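Local coordinates for protein 2',5'-phosphodiesterase 12 (Homo sapiens, PDB 4ZKF) that belongs, as a phosphodiesterase, to the endonuclease/exonuclease/phosphatase family and holds magnesium ions in its DNase I-like domain, at residues Ala306-Tyr311 and Gly348-Thr353; Val326-Ile331 and Val344-Asp349. One frame throughout, in Å; residues are numbered along the deposited sequence.

Interaction 1 (Ala306-Tyr311 and Gly348-Thr353); sequences ANTHLY and GDFNST. With MG (magnesium ion), chain C.
Thr308 and His309 pair in parallel register with Gly348 and Asp349, the two chains running only 15° apart as the neighbouring strands 302-309 and 344-349 reach their C-terminal ends in a beta-alpha-beta unit of the DNase I-like fold. Asp349 is gripped through its backbone N and O: the N donates to Thr308 O over 3.1 Å, and the O receives Leu310 N over 3.0 Å along a fairly straight path. Beside this pairing His309 and Asp349 lie side by side and point the same way, each with CG anti to the backbone N, ring and carboxylate planes 24° apart. That shared direction brings both groups to the magnesium ion, which sits in the plane of the imidazole at its edge, 2.9 Å from His309 NE2. Asp349 OD2 binds the metal at 2.6 Å and also accepts a hydrogen bond from Asn154, while OD1 takes the backbone N of Asn351 in an Asx turn, which probably helps keep Asn351 beside the ion. On the other face of the sheet, Thr308 CG2 approaches Phe350 CE2 to 3.7 Å, the side chains crossing at about a right angle, and Leu310 CD1 meets the edge of the same ring. Asn351 joins the two loops: its OD1 reaches the metal at 2.8 Å, and ND2 donates to Leu310 O over 2.9 Å, the acceptor lying in the plane of the amide although ND2 stands above the plane of that carbonyl.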
loop_
_atom_site.group_PDB
_atom_site.type_symbol
_atom_site.label_atom_id
_atom_site.label_comp_id
_atom_site.label_asym_id
_atom_site.label_seq_id
_atom_site.Cartn_x
_atom_site.Cartn_y
_atom_site.Cartn_z
ATOM N N ALA A 306 -5.593 11.726 -1.727
ATOM C CA ALA A 306 -6.225 11.341 -0.466
ATOM C C ALA A 306 -6.453 9.843 -0.451
ATOM O O ALA A 306 -6.649 9.228 -1.506
ATOM C CB ALA A 306 -7.556 12.105 -0.262
ATOM N N ASN A 307 -6.450 9.259 0.746
ATOM C CA ASN A 307 -6.552 7.812 0.905
ATOM C C ASN A 307 -7.311 7.551 2.178
ATOM O O ASN A 307 -7.034 8.190 3.189
ATOM C CB ASN A 307 -5.155 7.180 0.960
ATOM C CG ASN A 307 -5.180 5.664 1.102
ATOM O OD1 ASN A 307 -6.137 4.991 0.704
ATOM N ND2 ASN A 307 -4.100 5.120 1.622
ATOM N N THR A 308 -8.281 6.647 2.150
ATOM C CA THR A 308 -8.979 6.332 3.388
ATOM C C THR A 308 -9.497 4.905 3.459
ATOM O O THR A 308 -9.490 4.159 2.483
ATOM C CB THR A 308 -10.168 7.309 3.629
ATOM O OG1 THR A 308 -10.580 7.213 4.996
ATOM C CG2 THR A 308 -11.371 7.006 2.693
ATOM N N HIS A 309 -9.917 4.531 4.660
ATOM C CA HIS A 309 -10.618 3.276 4.896
ATOM C C HIS A 309 -11.766 3.617 5.811
ATOM O O HIS A 309 -11.536 3.911 6.982
ATOM C CB HIS A 309 -9.698 2.235 5.540
ATOM C CG HIS A 309 -10.281 0.848 5.575
ATOM N ND1 HIS A 309 -9.647 -0.198 6.214
ATOM C CD2 HIS A 309 -11.412 0.342 5.046
ATOM C CE1 HIS A 309 -10.381 -1.291 6.082
ATOM N NE2 HIS A 309 -11.453 -0.999 5.376
ATOM N N LEU A 310 -12.992 3.598 5.292
ATOM C CA LEU A 310 -14.125 4.087 6.067
ATOM C C LEU A 310 -14.661 2.992 6.961
ATOM O O LEU A 310 -14.288 1.830 6.821
ATOM C CB LEU A 310 -15.242 4.602 5.160
ATOM C CG LEU A 310 -14.952 5.818 4.286
ATOM C CD1 LEU A 310 -16.276 6.315 3.742
ATOM C CD2 LEU A 310 -14.241 6.909 5.087
ATOM N N TYR A 311 -15.548 3.377 7.871
ATOM C CA TYR A 311 -16.158 2.445 8.818
ATOM C C TYR A 311 -16.763 1.246 8.106
ATOM O O TYR A 311 -17.423 1.395 7.083
ATOM C CB TYR A 311 -17.218 3.171 9.642
ATOM C CG TYR A 311 -17.898 2.326 10.698
ATOM C CD1 TYR A 311 -17.158 1.563 11.601
ATOM C CD2 TYR A 311 -19.281 2.319 10.812
ATOM C CE1 TYR A 311 -17.787 0.803 12.580
ATOM C CE2 TYR A 311 -19.915 1.563 11.785
ATOM C CZ TYR A 311 -19.165 0.816 12.666
ATOM O OH TYR A 311 -19.807 0.066 13.624
ATOM N N GLY A 348 -9.560 4.798 -1.965
ATOM C CA GLY A 348 -9.902 4.201 -0.696
ATOM C C GLY A 348 -10.718 2.940 -0.757
ATOM O O GLY A 348 -11.252 2.566 -1.795
ATOM N N ASP A 349 -10.788 2.279 0.391
ATOM C CA ASP A 349 -11.805 1.271 0.636
ATOM C C ASP A 349 -12.923 2.001 1.355
ATOM O O ASP A 349 -12.792 2.317 2.537
ATOM C CB ASP A 349 -11.257 0.120 1.480
ATOM C CG ASP A 349 -12.309 -0.926 1.800
ATOM O OD1 ASP A 349 -13.514 -0.703 1.524
ATOM O OD2 ASP A 349 -11.928 -1.981 2.336
ATOM N N PHE A 350 -14.012 2.281 0.637
ATOM C CA PHE A 350 -15.061 3.131 1.179
ATOM C C PHE A 350 -16.150 2.309 1.851
ATOM O O PHE A 350 -17.065 2.867 2.464
ATOM C CB PHE A 350 -15.635 4.023 0.079
ATOM C CG PHE A 350 -14.635 5.025 -0.438
ATOM C CD1 PHE A 350 -13.746 4.679 -1.442
ATOM C CD2 PHE A 350 -14.540 6.281 0.130
ATOM C CE1 PHE A 350 -12.797 5.590 -1.905
ATOM C CE2 PHE A 350 -13.594 7.194 -0.319
ATOM C CZ PHE A 350 -12.722 6.845 -1.340
ATOM N N ASN A 351 -16.019 0.987 1.765
ATOM C CA ASN A 351 -16.993 0.076 2.372
ATOM C C ASN A 351 -18.414 0.449 1.973
ATOM O O ASN A 351 -19.341 0.311 2.770
ATOM C CB ASN A 351 -16.863 0.075 3.902
ATOM C CG ASN A 351 -15.878 -0.956 4.402
ATOM O OD1 ASN A 351 -15.948 -2.125 4.025
ATOM N ND2 ASN A 351 -14.947 -0.529 5.252
ATOM N N SER A 352 -18.563 0.919 0.735
ATOM C CA SER A 352 -19.841 1.404 0.206
ATOM C C SER A 352 -20.029 0.953 -1.232
ATOM O O SER A 352 -19.191 1.243 -2.088
ATOM C CB SER A 352 -19.928 2.938 0.256
ATOM O OG SER A 352 -19.699 3.427 1.555
ATOM N N THR A 353 -21.128 0.253 -1.498
ATOM C CA THR A 353 -21.465 -0.134 -2.859
ATOM C C THR A 353 -22.094 1.046 -3.623
ATOM O O THR A 353 -22.494 2.041 -3.016
ATOM C CB THR A 353 -22.443 -1.350 -2.884
ATOM O OG1 THR A 353 -23.680 -0.984 -2.267
ATOM C CG2 THR A 353 -21.840 -2.541 -2.155
HETATM MG MG MG C . -13.320 -2.937 4.277
HETATM O O HOH W 1 -12.070 -5.169 3.835
#

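Interaction 2 (Val326-Ile331 and Val344-Asp349); sequences VALAHI and VIFCGD. With MG (magnesium ion), chain C.
Ile331 projects from helix 317-338 onto Val344 and Phe346 of strand 344-349, the two segments running roughly antiparallel, their short axes at 153° and 11.3 Å apart at closest approach. From CB, which faces the strand, the side chain divides. The CG2 branch lies anti to the backbone N and meets Val344, approaching CG2 of that valine to 3.7 Å and its CG1 slightly less closely. The other branch, CG1, stands beside the backbone N (chi1 -70°) and carries the chain on in an extended form to CD1, which comes over one face of the Phe346 ring. This methyl makes a CH-pi contact, 27° off the ring normal. It is displaced toward the rim, where Ile331 CD1 is 3.5 Å from Phe346 CE2. One isoleucine thus spans two strand residues that point to the same side of the sheet. The phenylalanine is enclosed further by the preceding turn of the helix: Leu328 CD2 reaches the ring edge near its plane, 4.0 Å from Phe346 CD2, and Ala327 CB approaches Phe346 CZ obliquely at 3.9 Å. Apart from the helix, Leu288 of strand 287-295 also touches Phe346, and Phe350 meets it ring to ring, edge-to-face. All five residues that touch are buried, and their contact is wholly apolar. It is the helix-on-sheet layer of a beta-alpha-beta crossover, in which helix 317-338 covers the side of the strand that Val344 and Phe346 face, as in the layered alpha/beta architecture of DNase I-like domains.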
loop_
_atom_site.group_PDB
_atom_site.type_symbol
_atom_site.label_atom_id
_atom_site.label_comp_id
_atom_site.label_asym_id
_atom_site.label_seq_id
_atom_site.Cartn_x
_atom_site.Cartn_y
_atom_site.Cartn_z
ATOM N N VAL A 326 -17.004 14.892 6.022
ATOM C CA VAL A 326 -15.822 15.461 6.664
ATOM C C VAL A 326 -14.602 15.375 5.729
ATOM O O VAL A 326 -13.865 16.339 5.571
ATOM C CB VAL A 326 -15.503 14.746 7.994
ATOM C CG1 VAL A 326 -14.189 15.246 8.568
ATOM C CG2 VAL A 326 -16.631 14.974 8.988
ATOM N N ALA A 327 -14.398 14.216 5.115
ATOM C CA ALA A 327 -13.279 14.039 4.189
ATOM C C ALA A 327 -13.307 15.067 3.059
ATOM O O ALA A 327 -12.302 15.698 2.770
ATOM C CB ALA A 327 -13.284 12.625 3.608
ATOM N N LEU A 328 -14.458 15.238 2.422
ATOM C CA LEU A 328 -14.521 16.104 1.247
ATOM C C LEU A 328 -14.406 17.589 1.613
ATOM O O LEU A 328 -13.844 18.375 0.850
ATOM C CB LEU A 328 -15.807 15.834 0.465
ATOM C CG LEU A 328 -15.856 14.464 -0.243
ATOM C CD1 LEU A 328 -17.219 14.277 -0.885
ATOM C CD2 LEU A 328 -14.755 14.316 -1.310
ATOM N N ALA A 329 -14.917 17.968 2.779
ATOM C CA ALA A 329 -14.754 19.343 3.259
ATOM C C ALA A 329 -13.291 19.613 3.569
ATOM O O ALA A 329 -12.756 20.676 3.242
ATOM C CB ALA A 329 -15.616 19.598 4.488
ATOM N N HIS A 330 -12.638 18.636 4.192
ATOM C CA HIS A 330 -11.227 18.771 4.484
ATOM C C HIS A 330 -10.397 18.839 3.203
ATOM O O HIS A 330 -9.468 19.640 3.097
ATOM C CB HIS A 330 -10.725 17.625 5.360
ATOM C CG HIS A 330 -9.263 17.729 5.660
ATOM N ND1 HIS A 330 -8.741 18.748 6.421
ATOM C CD2 HIS A 330 -8.210 16.975 5.259
ATOM C CE1 HIS A 330 -7.427 18.613 6.492
ATOM N NE2 HIS A 330 -7.081 17.539 5.804
ATOM N N ILE A 331 -10.727 17.995 2.235
ATOM C CA ILE A 331 -9.974 17.969 0.984
ATOM C C ILE A 331 -10.197 19.252 0.191
ATOM O O ILE A 331 -9.277 19.735 -0.479
ATOM C CB ILE A 331 -10.344 16.733 0.154
ATOM C CG1 ILE A 331 -9.794 15.494 0.858
ATOM C CG2 ILE A 331 -9.805 16.819 -1.272
ATOM C CD1 ILE A 331 -10.428 14.205 0.392
ATOM N N VAL A 344 -7.630 16.635 -7.566
ATOM C CA VAL A 344 -7.764 15.692 -6.461
ATOM C C VAL A 344 -7.900 14.254 -6.987
ATOM O O VAL A 344 -8.652 13.986 -7.925
ATOM C CB VAL A 344 -8.993 16.055 -5.570
ATOM C CG1 VAL A 344 -9.376 14.893 -4.656
ATOM C CG2 VAL A 344 -8.708 17.320 -4.758
ATOM N N ILE A 345 -7.121 13.351 -6.400
ATOM C CA ILE A 345 -7.301 11.904 -6.542
ATOM C C ILE A 345 -7.649 11.370 -5.167
ATOM O O ILE A 345 -6.896 11.606 -4.234
ATOM C CB ILE A 345 -6.018 11.221 -7.042
ATOM C CG1 ILE A 345 -5.634 11.763 -8.403
ATOM C CG2 ILE A 345 -6.166 9.689 -7.068
ATOM C CD1 ILE A 345 -4.203 11.406 -8.803
ATOM N N PHE A 346 -8.766 10.655 -5.027
ATOM C CA PHE A 346 -9.175 10.202 -3.702
ATOM C C PHE A 346 -9.410 8.701 -3.747
ATOM O O PHE A 346 -10.453 8.240 -4.200
ATOM C CB PHE A 346 -10.400 11.015 -3.241
ATOM C CG PHE A 346 -10.863 10.738 -1.816
ATOM C CD1 PHE A 346 -10.210 9.837 -0.985
ATOM C CD2 PHE A 346 -11.918 11.461 -1.298
ATOM C CE1 PHE A 346 -10.649 9.606 0.326
ATOM C CE2 PHE A 346 -12.358 11.274 -0.011
ATOM C CZ PHE A 346 -11.737 10.328 0.806
ATOM N N CYS A 347 -8.401 7.962 -3.279
ATOM C CA CYS A 347 -8.406 6.505 -3.239
ATOM C C CYS A 347 -9.013 6.005 -1.950
ATOM O O CYS A 347 -8.954 6.686 -0.925
ATOM C CB CYS A 347 -6.977 5.960 -3.354
ATOM S SG CYS A 347 -6.173 6.274 -4.940
ATOM N N GLY A 348 -9.560 4.798 -1.965
ATOM C CA GLY A 348 -9.902 4.201 -0.696
ATOM C C GLY A 348 -10.718 2.940 -0.757
ATOM O O GLY A 348 -11.252 2.566 -1.795
ATOM N N ASP A 349 -10.788 2.279 0.391
ATOM C CA ASP A 349 -11.805 1.271 0.636
ATOM C C ASP A 349 -12.923 2.001 1.355
ATOM O O ASP A 349 -12.792 2.317 2.537
ATOM C CB ASP A 349 -11.257 0.120 1.480
ATOM C CG ASP A 349 -12.309 -0.926 1.800
ATOM O OD1 ASP A 349 -13.514 -0.703 1.524
ATOM O OD2 ASP A 349 -11.928 -1.981 2.336
HETATM MG MG MG C . -13.320 -2.937 4.277
HETATM O O HOH W 1 -12.070 -5.169 3.835
#

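Strand 302-309, helix 317-338 and strand 344-349 follow one another along the chain as a single beta-alpha-beta unit. Interaction 1 pairs its two strands, neighbours in one mixed sheet, and interaction 2 packs the connecting helix against the second. Their centres are about 9 Å apart, and their segments overlap at Gly348 and Asp349, which take part in interaction 1 but do not touch the helix segment. Ala306 links them directly: its N and O probably hydrogen-bond to Ile345 O and Cys347 N, and its CB packs on Phe346, as does Thr308 CG2. Strand 344-349 therefore leads from the helix-covered apolar layer around Val344 and Phe346 to Asp349 at the magnesium site, joining the core of the domain to its metal centre.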